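Local structure of ectonucleotide pyrophosphatase/phosphodiesterase family member 5 (Mus musculus, 5VEN) at residues T179-G184 and H225-C230; I55-P60 and L322-Y327; V19-F24 and L171-P176. The protein probably hydrolyses phosphodiester bonds at a two-zinc site of the alkaline phosphatase type, with restricted activity on nucleotides. One frame throughout, in Å; residues are numbered along the deposited sequence. Where two conformers were deposited one is given.

Contact 1. Residues T179-G184 and H225-C230. With ZN (zinc ion), chain K; ZN (zinc ion), chain L.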
ATOM      1  N   THR A 179       5.845  -2.767 -13.999  1.00  7.17           N
ATOM      2  CA  THR A 179       6.955  -2.452 -14.900  1.00  9.46           C
ATOM      3  C   THR A 179       8.220  -2.082 -14.118  1.00  9.25           C
ATOM      4  O   THR A 179       9.337  -2.452 -14.513  1.00  8.57           O
ATOM      5  CB  THR A 179       6.531  -1.346 -15.873  1.00 10.60           C
ATOM      6  OG1 THR A 179       5.523  -1.861 -16.736  1.00 14.75           O
ATOM      7  CG2 THR A 179       7.752  -0.873 -16.699  1.00 13.39           C
ATOM      8  N   GLY A 180       8.076  -1.399 -12.981  1.00  7.55           N
ATOM      9  CA  GLY A 180       9.236  -1.115 -12.144  1.00  7.61           C
ATOM     10  C   GLY A 180       9.992  -2.358 -11.727  1.00  6.64           C
ATOM     11  O   GLY A 180      11.224  -2.369 -11.739  1.00  7.53           O
ATOM     12  N   HIS A 181       9.268  -3.439 -11.391  1.00  7.67           N
ATOM     13  CA  HIS A 181       9.926  -4.720 -11.099  1.00  6.95           C
ATOM     14  C   HIS A 181      10.672  -5.261 -12.306  1.00  9.66           C
ATOM     15  O   HIS A 181      11.816  -5.753 -12.182  1.00 10.48           O
ATOM     16  CB  HIS A 181       8.889  -5.753 -10.686  1.00  6.78           C
ATOM     17  CG  HIS A 181       8.382  -5.594  -9.294  1.00  5.51           C
ATOM     18  ND1 HIS A 181       9.194  -5.747  -8.193  1.00  7.23           N
ATOM     19  CD2 HIS A 181       7.129  -5.398  -8.821  1.00  6.77           C
ATOM     20  CE1 HIS A 181       8.468  -5.596  -7.092  1.00  6.28           C
ATOM     21  NE2 HIS A 181       7.211  -5.383  -7.449  1.00  5.09           N
ATOM     22  N   ASP A 182      10.033  -5.186 -13.479  1.00  8.04           N
ATOM     23  CA  ASP A 182      10.549  -5.815 -14.692  1.00  9.65           C
ATOM     24  C   ASP A 182      11.826  -5.151 -15.163  1.00 10.83           C
ATOM     25  O   ASP A 182      12.808  -5.834 -15.502  1.00 12.45           O
ATOM     26  CB  ASP A 182       9.502  -5.735 -15.808  1.00 13.28           C
ATOM     27  CG  ASP A 182       8.378  -6.667 -15.594  1.00 23.77           C
ATOM     28  OD1 ASP A 182       8.533  -7.595 -14.766  1.00 26.44           O
ATOM     29  OD2 ASP A 182       7.344  -6.486 -16.272  1.00 29.02           O
ATOM     30  N   VAL A 183      11.841  -3.824 -15.206  1.00  9.34           N
ATOM     31  CA  VAL A 183      12.962  -3.117 -15.813  1.00 10.48           C
ATOM     32  C   VAL A 183      13.826  -2.394 -14.807  1.00 10.52           C
ATOM     33  O   VAL A 183      14.955  -2.021 -15.148  1.00 13.70           O
ATOM     34  CB  VAL A 183      12.490  -2.151 -16.920  1.00 12.37           C
ATOM     35  CG1 VAL A 183      11.718  -2.924 -17.956  1.00 18.68           C
ATOM     36  CG2 VAL A 183      11.632  -0.983 -16.343  1.00 11.00           C
ATOM     37  N   GLY A 184      13.364  -2.217 -13.573  1.00 10.54           N
ATOM     38  CA  GLY A 184      14.078  -1.442 -12.601  1.00  9.93           C
ATOM     39  C   GLY A 184      13.719   0.033 -12.703  1.00  8.96           C
ATOM     40  O   GLY A 184      13.506   0.579 -13.799  1.00 10.77           O
ATOM     41  N   HIS A 225       3.950   2.174  -1.832  1.00  5.61           N
ATOM     42  CA  HIS A 225       5.401   2.115  -1.648  1.00  4.42           C
ATOM     43  C   HIS A 225       6.032   2.552  -2.970  1.00  5.11           C
ATOM     44  O   HIS A 225       5.351   2.716  -4.004  1.00  6.24           O
ATOM     45  CB  HIS A 225       5.892   0.707  -1.307  1.00  5.49           C
ATOM     46  CG  HIS A 225       5.417  -0.299  -2.305  1.00  6.28           C
ATOM     47  ND1 HIS A 225       5.895  -0.361  -3.603  1.00  5.10           N
ATOM     48  CD2 HIS A 225       4.408  -1.201  -2.226  1.00  5.26           C
ATOM     49  CE1 HIS A 225       5.185  -1.248  -4.284  1.00  6.57           C
ATOM     50  NE2 HIS A 225       4.259  -1.763  -3.478  1.00  6.04           N
ATOM     51  N   GLY A 226       7.348   2.716  -2.920  1.00  4.97           N
ATOM     52  CA  GLY A 226       8.167   3.026  -4.105  1.00  6.86           C
ATOM     53  C   GLY A 226       8.832   1.792  -4.667  1.00  6.46           C
ATOM     54  O   GLY A 226       8.244   0.708  -4.740  1.00  6.38           O
ATOM     55  N   MET A 227      10.092   1.948  -5.046  1.00  5.61           N
ATOM     56  CA  MET A 227      10.802   0.929  -5.796  1.00  4.16           C
ATOM     57  C   MET A 227      12.283   1.311  -5.793  1.00  5.65           C
ATOM     58  O   MET A 227      12.603   2.501  -5.886  1.00  6.51           O
ATOM     59  CB  MET A 227      10.261   0.847  -7.239  1.00  5.50           C
ATOM     60  CG  MET A 227      10.767  -0.364  -8.026  1.00  7.50           C
ATOM     61  SD  MET A 227      10.073  -1.972  -7.599  1.00  7.23           S
ATOM     62  CE  MET A 227       8.360  -1.696  -8.004  1.00  8.90           C
ATOM     63  N   THR A 228      13.161   0.312  -5.731  1.00  5.93           N
ATOM     64  CA  THR A 228      14.601   0.546  -5.799  0.74  7.52           C
ATOM     65  C   THR A 228      15.250  -0.437  -6.785  1.00  6.64           C
ATOM     66  O   THR A 228      14.770  -1.545  -7.022  1.00  7.77           O
ATOM     67  CB  THR A 228      15.268   0.504  -4.371  0.74 11.05           C
ATOM     68  OG1 THR A 228      16.574   1.128  -4.413  0.74 14.87           O
ATOM     69  CG2 THR A 228      15.492  -0.888  -3.871  0.74 16.18           C
ATOM     70  N   GLN A 229      16.364   0.001  -7.356  1.00  6.81           N
ATOM     71  CA  GLN A 229      17.084  -0.777  -8.345  1.00  7.33           C
ATOM     72  C   GLN A 229      17.888  -1.896  -7.702  1.00  7.77           C
ATOM     73  O   GLN A 229      18.635  -1.677  -6.737  1.00  9.82           O
ATOM     74  CB  GLN A 229      18.013   0.163  -9.132  1.00  7.78           C
ATOM     75  CG  GLN A 229      18.627  -0.513 -10.337  1.00 10.36           C
ATOM     76  CD  GLN A 229      17.722  -0.470 -11.550  1.00 10.85           C
ATOM     77  OE1 GLN A 229      16.704   0.202 -11.572  1.00 10.84           O
ATOM     78  NE2 GLN A 229      18.083  -1.199 -12.559  1.00 13.61           N
ATOM     79  N   CYS A 230      17.716  -3.108  -8.228  1.00  8.09           N
ATOM     80  CA  CYS A 230      18.440  -4.302  -7.825  1.00  9.80           C
ATOM     81  C   CYS A 230      19.420  -4.702  -8.934  1.00 10.22           C
ATOM     82  O   CYS A 230      19.372  -4.178 -10.056  1.00 11.17           O
ATOM     83  CB  CYS A 230      17.481  -5.447  -7.506  1.00 10.18           C
ATOM     84  SG  CYS A 230      16.441  -5.005  -6.061  1.00 11.23           S
TER
HETATM   85 ZN    ZN K 501       5.784  -4.636  -6.215  1.00  8.20          ZN
HETATM   86 ZN    ZN L 502       2.462  -2.492  -4.123  1.00  7.86          ZN
HETATM   87  O   HOH W   1      17.292  -1.096 -15.307  1.00 26.58           O
HETATM   88  O   HOH W   2       4.490  -6.013  -5.590  1.00 22.60           O
HETATM   89  O   HOH W   3       3.567  -4.410  -5.414  1.00 31.82           O
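Met227 lays its thioether over one face of the His181 imidazole, the two side chains crossing at about a right angle. The methyl CE stands 3.9 Å from the centroid of the His181 ring and only 6° off its normal, a CH-pi contact, while SD of Met227 follows at 4.1 Å from the same centroid as a sulfur-aromatic contact. The methionine chain leaves with CG opposite its backbone N (chi1 -169°) and then bends twice, which folds its end up against the ring. The imidazole is held at both nitrogens: NE2 of His181 binds a zinc at 2.0 Å, and ND1 is hydrogen-bonded to the carbonyl of Gly323.

This is the bimetallic site of the alkaline phosphatase superfamily, and each segment supplies one histidine to a different metal. His225 NE2 binds the second zinc at 2.0 Å; its ring is steadied at the other nitrogen, ND1 donating to Gly226 O at 2.8 Å, close to the imidazole plane and on a carbonyl lone pair.

At the far end the helix 177-183 gives way to Gly184, whose positive phi and close neighbour suit a residue lacking CB: Gln229 OE1 lies 3.2 Å from Gly184 C. That oxygen also accepts the backbone N-H of Asp186, while the amide nitrogen of Gln229 reaches Val183 O through one bridging water.

Contact 2. Residues I55-P60 and L322-Y327. With ZN (zinc ion), chain L; ZN (zinc ion), chain K.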
ATOM      1  N   ILE A  55       6.635  -3.884   6.692  1.00  9.80           N
ATOM      2  CA  ILE A  55       7.469  -3.930   5.489  1.00  9.28           C
ATOM      3  C   ILE A  55       6.785  -3.184   4.334  1.00  9.32           C
ATOM      4  O   ILE A  55       5.552  -3.153   4.229  1.00  8.54           O
ATOM      5  CB  ILE A  55       7.804  -5.380   5.069  1.00 10.24           C
ATOM      6  CG1 ILE A  55       6.572  -6.139   4.581  1.00 11.40           C
ATOM      7  CG2 ILE A  55       8.609  -6.115   6.195  1.00 12.06           C
ATOM      8  CD1 ILE A  55       6.860  -7.581   4.139  1.00 12.65           C
ATOM      9  N   THR A  56       7.597  -2.629   3.423  1.00  8.19           N
ATOM     10  CA  THR A  56       7.069  -1.691   2.422  1.00  7.96           C
ATOM     11  C   THR A  56       6.578  -2.481   1.201  1.00  5.91           C
ATOM     12  O   THR A  56       7.046  -2.323   0.046  1.00  6.16           O
ATOM     13  CB  THR A  56       8.136  -0.641   2.072  1.00  8.89           C
ATOM     14  OG1 THR A  56       9.342  -1.316   1.691  1.00  8.46           O
ATOM     15  CG2 THR A  56       8.354   0.286   3.257  1.00  7.85           C
ATOM     16  N   LYS A  57       5.601  -3.362   1.470  1.00  6.69           N
ATOM     17  CA  LYS A  57       4.932  -4.221   0.497  1.00  7.92           C
ATOM     18  C   LYS A  57       3.454  -3.841   0.383  1.00  6.62           C
ATOM     19  O   LYS A  57       2.923  -3.050   1.173  1.00  6.06           O
ATOM     20  CB  LYS A  57       5.032  -5.714   0.858  1.00  9.38           C
ATOM     21  CG  LYS A  57       6.434  -6.323   0.892  1.00 11.41           C
ATOM     22  CD  LYS A  57       7.018  -6.591  -0.442  1.00 14.91           C
ATOM     23  CE  LYS A  57       8.271  -7.426  -0.284  1.00 16.94           C
ATOM     24  NZ  LYS A  57       8.700  -7.854  -1.582  1.00 25.49           N
ATOM     25  N   THR A  58       2.800  -4.441  -0.620  1.00  6.79           N
ATOM     26  CA  THR A  58       1.484  -3.991  -1.078  1.00  5.25           C
ATOM     27  C   THR A  58       0.392  -4.235  -0.031  1.00  5.66           C
ATOM     28  O   THR A  58      -0.365  -3.319   0.299  1.00  6.45           O
ATOM     29  CB  THR A  58       1.133  -4.679  -2.394  1.00  5.20           C
ATOM     30  OG1 THR A  58       2.054  -4.238  -3.427  1.00  6.45           O
ATOM     31  CG2 THR A  58      -0.261  -4.337  -2.869  1.00  5.98           C
ATOM     32  N   TYR A  59       0.264  -5.459   0.455  1.00  5.98           N
ATOM     33  CA  TYR A  59      -0.899  -5.734   1.318  1.00  7.02           C
ATOM     34  C   TYR A  59      -0.761  -5.076   2.690  1.00  8.33           C
ATOM     35  O   TYR A  59      -1.733  -4.435   3.141  1.00  7.28           O
ATOM     36  CB  TYR A  59      -1.165  -7.240   1.388  1.00  8.43           C
ATOM     37  CG  TYR A  59      -2.070  -7.628   0.232  1.00 12.42           C
ATOM     38  CD1 TYR A  59      -1.754  -7.306  -1.083  1.00 16.59           C
ATOM     39  CD2 TYR A  59      -3.298  -8.167   0.460  1.00 14.69           C
ATOM     40  CE1 TYR A  59      -2.637  -7.637  -2.136  1.00 15.75           C
ATOM     41  CE2 TYR A  59      -4.137  -8.487  -0.550  1.00 17.75           C
ATOM     42  CZ  TYR A  59      -3.829  -8.222  -1.839  1.00 15.21           C
ATOM     43  OH  TYR A  59      -4.764  -8.549  -2.808  1.00 18.39           O
ATOM     44  N   PRO A  60       0.417  -5.074   3.327  1.00  7.37           N
ATOM     45  CA  PRO A  60       0.545  -4.320   4.585  1.00  9.02           C
ATOM     46  C   PRO A  60       0.220  -2.850   4.409  1.00  8.31           C
ATOM     47  O   PRO A  60      -0.446  -2.245   5.259  1.00  8.26           O
ATOM     48  CB  PRO A  60       2.019  -4.543   4.995  1.00  7.27           C
ATOM     49  CG  PRO A  60       2.395  -5.829   4.377  1.00  9.76           C
ATOM     50  CD  PRO A  60       1.621  -5.876   3.044  1.00  8.99           C
ATOM     51  N   LEU A 322      14.736  -6.725 -11.396  1.00 10.44           N
ATOM     52  CA  LEU A 322      15.555  -5.520 -11.452  1.00 10.03           C
ATOM     53  C   LEU A 322      15.038  -4.400 -10.558  1.00  8.07           C
ATOM     54  O   LEU A 322      15.817  -3.502 -10.203  1.00 10.23           O
ATOM     55  CB  LEU A 322      15.676  -5.029 -12.899  1.00  9.80           C
ATOM     56  CG  LEU A 322      16.661  -5.827 -13.779  1.00 11.42           C
ATOM     57  CD1 LEU A 322      16.499  -5.503 -15.261  1.00 13.96           C
ATOM     58  CD2 LEU A 322      18.118  -5.609 -13.319  1.00 13.91           C
ATOM     59  N   GLY A 323      13.757  -4.410 -10.212  1.00  7.88           N
ATOM     60  CA  GLY A 323      13.210  -3.484  -9.220  1.00  7.78           C
ATOM     61  C   GLY A 323      12.587  -4.274  -8.081  1.00  8.42           C
ATOM     62  O   GLY A 323      11.991  -5.335  -8.309  1.00  8.05           O
ATOM     63  N   ASN A 324      12.740  -3.771  -6.855  1.00  6.22           N
ATOM     64  CA  ASN A 324      11.980  -4.344  -5.758  1.00  7.33           C
ATOM     65  C   ASN A 324      11.803  -3.313  -4.653  1.00  7.42           C
ATOM     66  O   ASN A 324      12.333  -2.179  -4.696  1.00  7.73           O
ATOM     67  CB  ASN A 324      12.615  -5.645  -5.234  1.00  9.93           C
ATOM     68  CG  ASN A 324      11.575  -6.584  -4.575  1.00 14.11           C
ATOM     69  OD1 ASN A 324      10.350  -6.377  -4.650  1.00  9.22           O
ATOM     70  ND2 ASN A 324      12.078  -7.577  -3.850  1.00 17.41           N
ATOM     71  N   HIS A 325      10.946  -3.699  -3.695  1.00  6.18           N
ATOM     72  CA  HIS A 325      10.605  -2.871  -2.554  1.00  7.08           C
ATOM     73  C   HIS A 325      10.324  -3.818  -1.388  1.00  6.61           C
ATOM     74  O   HIS A 325      10.369  -5.041  -1.533  1.00  6.88           O
ATOM     75  CB  HIS A 325       9.398  -1.985  -2.881  1.00  6.61           C
ATOM     76  CG  HIS A 325       8.250  -2.774  -3.400  1.00  5.05           C
ATOM     77  ND1 HIS A 325       7.266  -3.283  -2.579  1.00  6.10           N
ATOM     78  CD2 HIS A 325       7.952  -3.203  -4.659  1.00  7.14           C
ATOM     79  CE1 HIS A 325       6.394  -3.962  -3.308  1.00  7.12           C
ATOM     80  NE2 HIS A 325       6.804  -3.957  -4.571  1.00  6.17           N
ATOM     81  N   GLY A 326      10.006  -3.254  -0.246  1.00  7.58           N
ATOM     82  CA  GLY A 326       9.904  -4.019   1.000  1.00  7.80           C
ATOM     83  C   GLY A 326      10.931  -3.628   2.049  1.00  7.78           C
ATOM     84  O   GLY A 326      10.777  -3.984   3.232  1.00 11.13           O
ATOM     85  N   TYR A 327      11.951  -2.859   1.644  1.00  8.40           N
ATOM     86  CA  TYR A 327      13.043  -2.383   2.469  1.00  7.16           C
ATOM     87  C   TYR A 327      12.534  -1.454   3.577  1.00  8.48           C
ATOM     88  O   TYR A 327      11.378  -1.008   3.596  1.00  9.05           O
ATOM     89  CB  TYR A 327      14.057  -1.652   1.587  1.00  7.83           C
ATOM     90  CG  TYR A 327      14.586  -2.521   0.470  1.00  9.56           C
ATOM     91  CD1 TYR A 327      15.608  -3.442   0.689  1.00 10.72           C
ATOM     92  CD2 TYR A 327      14.037  -2.443  -0.802  1.00  9.73           C
ATOM     93  CE1 TYR A 327      16.098  -4.259  -0.345  1.00 10.78           C
ATOM     94  CE2 TYR A 327      14.514  -3.268  -1.852  1.00  9.23           C
ATOM     95  CZ  TYR A 327      15.536  -4.178  -1.603  1.00  9.61           C
ATOM     96  OH  TYR A 327      16.017  -4.998  -2.612  1.00 12.50           O
TER
HETATM   97 ZN    ZN L 502       2.462  -2.492  -4.123  1.00  7.86          ZN
HETATM   98 ZN    ZN K 501       5.784  -4.636  -6.215  1.00  8.20          ZN
HETATM   99  O   HOH W   2       4.490  -6.013  -5.590  1.00 22.60           O
HETATM  100  O   HOH W   3       3.567  -4.410  -5.414  1.00 31.82           O
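Asn324 meets Lys57 loosely, its OD1 lying 3.8 Å from Lys57 NZ without a hydrogen bond. The same carboxamide oxygen takes the backbone N-H of His325 from above its carbonyl plane, tying the side chain to the backbone just after strand 323-324.

His325 comes next and is bonded at both ring nitrogens. Its ND1 donates to Thr56 O at 2.8 Å with an N-H...O angle of 160°, a bond lying near both the ring plane and the carbonyl plane. At the other nitrogen NE2 binds a zinc at 2.0 Å, so the two links together fix the rotation of the imidazole. The side chain is set for this by chi1 of 53°, which places CG between the backbone N and the carbonyl carbon. Such second-shell support of a metal-binding histidine belongs here to the two-zinc centre of the alkaline phosphatase fold, in which Thr58, at the start of helix 58-67, binds the other zinc through OG1 at 1.9 Å. The carbonyl of His325 receives a weak bond from Lys57 NZ, whose ammonium also bonds to Ser253 O.

Gly326 then lies against the lysine chain, its CA 4.0 Å from Lys57 CE; at its phi of 115° any CB would press into the preceding carbonyl oxygen. Its own carbonyl accepts a long, weak bond from Thr56 N, the residue centring an inverse gamma turn. Last, Tyr327 starts its side chain away from 55-60, and its OH bonds to Trp310 O.

Contact 3. Residues V19-F24 and L171-P176. With ZN (zinc ion), chain L.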
ATOM      1  N   VAL A  19      -7.351   6.794  -4.777  1.00  7.41           N
ATOM      2  CA  VAL A  19      -6.766   6.111  -5.909  1.00  6.16           C
ATOM      3  C   VAL A  19      -5.360   5.673  -5.520  1.00  7.20           C
ATOM      4  O   VAL A  19      -4.556   6.494  -5.063  1.00  8.92           O
ATOM      5  CB  VAL A  19      -6.703   7.007  -7.152  1.00 10.50           C
ATOM      6  CG1 VAL A  19      -6.134   6.193  -8.299  1.00  9.67           C
ATOM      7  CG2 VAL A  19      -8.046   7.551  -7.526  1.00 10.99           C
ATOM      8  N   SER A  20      -5.051   4.405  -5.716  1.00  6.29           N
ATOM      9  CA  SER A  20      -3.701   3.895  -5.505  1.00  5.68           C
ATOM     10  C   SER A  20      -3.164   3.364  -6.829  1.00  5.27           C
ATOM     11  O   SER A  20      -3.739   2.426  -7.410  1.00  6.43           O
ATOM     12  CB  SER A  20      -3.667   2.813  -4.448  1.00  5.46           C
ATOM     13  OG  SER A  20      -2.356   2.285  -4.378  1.00  7.11           O
ATOM     14  N   PHE A  21      -2.096   4.001  -7.318  1.00  3.86           N
ATOM     15  CA  PHE A  21      -1.290   3.450  -8.402  1.00  4.25           C
ATOM     16  C   PHE A  21      -0.154   2.703  -7.738  1.00  5.03           C
ATOM     17  O   PHE A  21       0.703   3.335  -7.113  1.00  5.88           O
ATOM     18  CB  PHE A  21      -0.771   4.555  -9.316  1.00  3.90           C
ATOM     19  CG  PHE A  21      -1.835   5.244 -10.104  1.00  6.11           C
ATOM     20  CD1 PHE A  21      -2.468   4.601 -11.173  1.00  6.91           C
ATOM     21  CD2 PHE A  21      -2.212   6.542  -9.798  1.00  7.81           C
ATOM     22  CE1 PHE A  21      -3.453   5.264 -11.904  1.00  8.23           C
ATOM     23  CE2 PHE A  21      -3.179   7.187 -10.546  1.00  8.40           C
ATOM     24  CZ  PHE A  21      -3.816   6.552 -11.554  1.00  8.46           C
ATOM     25  N   ASP A  22      -0.182   1.368  -7.799  1.00  5.76           N
ATOM     26  CA  ASP A  22       0.774   0.557  -7.052  1.00  4.02           C
ATOM     27  C   ASP A  22       2.208   0.935  -7.414  1.00  3.01           C
ATOM     28  O   ASP A  22       2.535   1.093  -8.592  1.00  4.39           O
ATOM     29  CB  ASP A  22       0.519  -0.927  -7.326  1.00  4.13           C
ATOM     30  CG  ASP A  22       1.044  -1.804  -6.222  1.00  6.34           C
ATOM     31  OD1 ASP A  22       2.260  -1.723  -5.947  1.00  6.46           O
ATOM     32  OD2 ASP A  22       0.263  -2.545  -5.593  1.00 10.18           O
ATOM     33  N   GLY A  23       3.044   1.091  -6.395  1.00  6.07           N
ATOM     34  CA  GLY A  23       4.475   1.262  -6.614  1.00  6.56           C
ATOM     35  C   GLY A  23       4.832   2.582  -7.248  1.00  5.67           C
ATOM     36  O   GLY A  23       5.823   2.653  -7.988  1.00  7.09           O
ATOM     37  N   PHE A  24       4.087   3.646  -6.951  1.00  5.87           N
ATOM     38  CA  PHE A  24       4.350   4.962  -7.544  1.00  5.62           C
ATOM     39  C   PHE A  24       5.244   5.728  -6.572  1.00  6.58           C
ATOM     40  O   PHE A  24       4.783   6.377  -5.613  1.00  5.54           O
ATOM     41  CB  PHE A  24       3.061   5.708  -7.861  1.00  4.52           C
ATOM     42  CG  PHE A  24       3.229   6.806  -8.863  1.00  5.37           C
ATOM     43  CD1 PHE A  24       4.036   7.933  -8.596  1.00  6.43           C
ATOM     44  CD2 PHE A  24       2.604   6.718 -10.098  1.00  8.25           C
ATOM     45  CE1 PHE A  24       4.156   8.933  -9.527  1.00  6.69           C
ATOM     46  CE2 PHE A  24       2.747   7.747 -11.039  1.00  7.82           C
ATOM     47  CZ  PHE A  24       3.539   8.833 -10.737  1.00  7.30           C
ATOM     48  N   LEU A 171     -10.028   3.009  -5.706  1.00  7.11           N
ATOM     49  CA  LEU A 171      -9.665   2.601  -7.052  1.00  7.43           C
ATOM     50  C   LEU A 171      -8.196   2.229  -7.074  1.00  5.64           C
ATOM     51  O   LEU A 171      -7.363   2.948  -6.512  1.00  8.67           O
ATOM     52  CB  LEU A 171      -9.944   3.742  -8.044  1.00  8.49           C
ATOM     53  CG  LEU A 171      -9.441   3.610  -9.470  1.00  8.73           C
ATOM     54  CD1 LEU A 171     -10.109   2.479 -10.222  1.00 10.82           C
ATOM     55  CD2 LEU A 171      -9.646   4.944 -10.196  1.00  9.77           C
ATOM     56  N   TYR A 172      -7.880   1.115  -7.730  1.00  6.81           N
ATOM     57  CA  TYR A 172      -6.531   0.570  -7.686  1.00  5.62           C
ATOM     58  C   TYR A 172      -6.092   0.158  -9.086  1.00  6.21           C
ATOM     59  O   TYR A 172      -6.907  -0.323  -9.903  1.00  6.13           O
ATOM     60  CB  TYR A 172      -6.491  -0.621  -6.738  1.00  7.91           C
ATOM     61  CG  TYR A 172      -5.200  -1.421  -6.740  1.00  8.32           C
ATOM     62  CD1 TYR A 172      -4.070  -1.009  -6.029  1.00  6.31           C
ATOM     63  CD2 TYR A 172      -5.149  -2.632  -7.413  1.00  7.83           C
ATOM     64  CE1 TYR A 172      -2.921  -1.757  -6.023  1.00  6.53           C
ATOM     65  CE2 TYR A 172      -4.014  -3.410  -7.385  1.00  9.04           C
ATOM     66  CZ  TYR A 172      -2.902  -2.962  -6.713  1.00  6.91           C
ATOM     67  OH  TYR A 172      -1.788  -3.733  -6.716  1.00  8.08           O
ATOM     68  N   TRP A 173      -4.795   0.363  -9.354  1.00  5.17           N
ATOM     69  CA  TRP A 173      -4.164   0.000 -10.613  1.00  4.85           C
ATOM     70  C   TRP A 173      -2.757  -0.526 -10.318  1.00  6.99           C
ATOM     71  O   TRP A 173      -2.088  -0.025  -9.416  1.00  6.26           O
ATOM     72  CB  TRP A 173      -4.123   1.221 -11.522  1.00  4.98           C
ATOM     73  CG  TRP A 173      -3.635   0.951 -12.912  1.00  6.71           C
ATOM     74  CD1 TRP A 173      -2.505   1.466 -13.512  1.00  8.50           C
ATOM     75  CD2 TRP A 173      -4.241   0.086 -13.884  1.00  7.60           C
ATOM     76  NE1 TRP A 173      -2.401   0.981 -14.802  1.00  9.91           N
ATOM     77  CE2 TRP A 173      -3.447   0.132 -15.047  1.00  9.28           C
ATOM     78  CE3 TRP A 173      -5.387  -0.717 -13.890  1.00  8.91           C
ATOM     79  CZ2 TRP A 173      -3.766  -0.598 -16.206  1.00 11.49           C
ATOM     80  CZ3 TRP A 173      -5.688  -1.434 -15.046  1.00  9.88           C
ATOM     81  CH2 TRP A 173      -4.876  -1.370 -16.176  1.00 10.82           C
ATOM     82  N   GLU A 174      -2.315  -1.540 -11.085  1.00  6.26           N
ATOM     83  CA  GLU A 174      -1.116  -2.296 -10.765  1.00  5.36           C
ATOM     84  C   GLU A 174       0.175  -1.669 -11.271  1.00  6.72           C
ATOM     85  O   GLU A 174       1.249  -2.191 -10.957  1.00  7.89           O
ATOM     86  CB  GLU A 174      -1.244  -3.687 -11.339  1.00  6.77           C
ATOM     87  CG  GLU A 174      -2.350  -4.534 -10.697  1.00  6.78           C
ATOM     88  CD  GLU A 174      -3.779  -4.254 -11.223  1.00  7.03           C
ATOM     89  OE1 GLU A 174      -4.768  -4.727 -10.621  1.00  9.26           O
ATOM     90  OE2 GLU A 174      -3.947  -3.566 -12.237  1.00  6.49           O
ATOM     91  N   GLU A 175       0.102  -0.623 -12.090  1.00  5.83           N
ATOM     92  CA  GLU A 175       1.269   0.110 -12.554  1.00  6.94           C
ATOM     93  C   GLU A 175       1.371   1.390 -11.752  1.00  7.14           C
ATOM     94  O   GLU A 175       0.342   1.936 -11.346  1.00  6.50           O
ATOM     95  CB  GLU A 175       1.163   0.402 -14.075  1.00  7.72           C
ATOM     96  CG  GLU A 175       1.291  -0.858 -14.946  1.00 11.42           C
ATOM     97  CD  GLU A 175       2.713  -1.425 -15.032  1.00  9.76           C
ATOM     98  OE1 GLU A 175       3.582  -1.095 -14.196  1.00  8.23           O
ATOM     99  OE2 GLU A 175       2.943  -2.220 -15.959  1.00 15.52           O
ATOM    100  N   PRO A 176       2.599   1.923 -11.586  1.00  6.02           N
ATOM    101  CA  PRO A 176       3.858   1.498 -12.254  1.00  4.84           C
ATOM    102  C   PRO A 176       4.667   0.403 -11.544  1.00  5.68           C
ATOM    103  O   PRO A 176       5.816   0.151 -11.872  1.00  6.58           O
ATOM    104  CB  PRO A 176       4.640   2.803 -12.318  1.00  6.55           C
ATOM    105  CG  PRO A 176       4.241   3.520 -11.050  1.00  6.43           C
ATOM    106  CD  PRO A 176       2.765   3.219 -10.888  1.00  5.96           C
TER
HETATM  107 ZN    ZN L 502       2.462  -2.492  -4.123  1.00  7.86          ZN
HETATM  108  O   HOH W   4       7.520   1.263  -9.742  1.00  4.68           O
HETATM  109  O   HOH W   3       3.567  -4.410  -5.414  1.00 31.82           O
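Asp22 and Tyr172 make the one side-chain hydrogen bond between these segments, and the backbone bonds beside it set their spacing. Strands 19-21 and 171-173 run parallel. Ser20 bonds through its N-H to Leu171 and through its carbonyl to Trp173, and the next bond, from Asp22 N to Trp173 O at 2.9 Å, carries the pairing past the last strand residue and fixes the backbone of the aspartate. Further on, a water bridges the backbone carbonyls of Gly23 and Pro176.

The polar side chains follow. Tyr172 OH donates to Asp22 OD2 at 2.6 Å, on the anti side of the carboxylate and 27° out of its plane, with ring and carboxylate planes 75° apart. With CG of Asp22 opposite its backbone N (chi1 -157°), the carboxylate swings toward the tyrosine and the metal alike. OD1 binds zinc at 2.0 Å, and the hydroxyl probably helps to orient this ligand.

Apolar contacts occupy the sheet face bearing Val19, Leu171, Phe21 and Trp173. Val19 and Leu171 lie side by side; Phe21 CD1 reaches Trp173 CB at 3.8 Å, crossing aslant, while Val19 CG1 sits over one face of the Phe21 ring, toward its rim. Helix 190-210 packs on Val19, Phe21 and Trp173, and helix 149-160 on Leu171 and Trp173. Beyond the strands Phe24 meets Pro176 at about a right angle, its CD2 3.6 Å from Pro176 CD, one segment making a type II turn from Phe21 to Phe24, the other a cis peptide before Pro176.

Neighbouring parallel strands whose C-terminal ends deliver metal ligands are characteristic of the alkaline phosphatase alpha/beta fold; here Thr58, Asp224 and His225 join Asp22 around the zinc.

From the N terminus, strand 15-21 leads into residues 19-24, which wait until 171-176 for their partner; contact 3 thus closes a loop of 146 residues inside the central sheet. Segment 55-60 opens within that loop but pairs only with 322-327, so contacts 2 and 3 cross. Helix 177-183 follows strand 168-173 after a short loop, and contact 1 opens there and closes at 225-230, wholly within the span of contact 2 and in series with contact 3. Contacts 1 and 2 also share the two-stranded sheet of 228-229 and 323-324. Together they join the central sheet, helices 58-67 and 177-183 and this small sheet around both zinc ions.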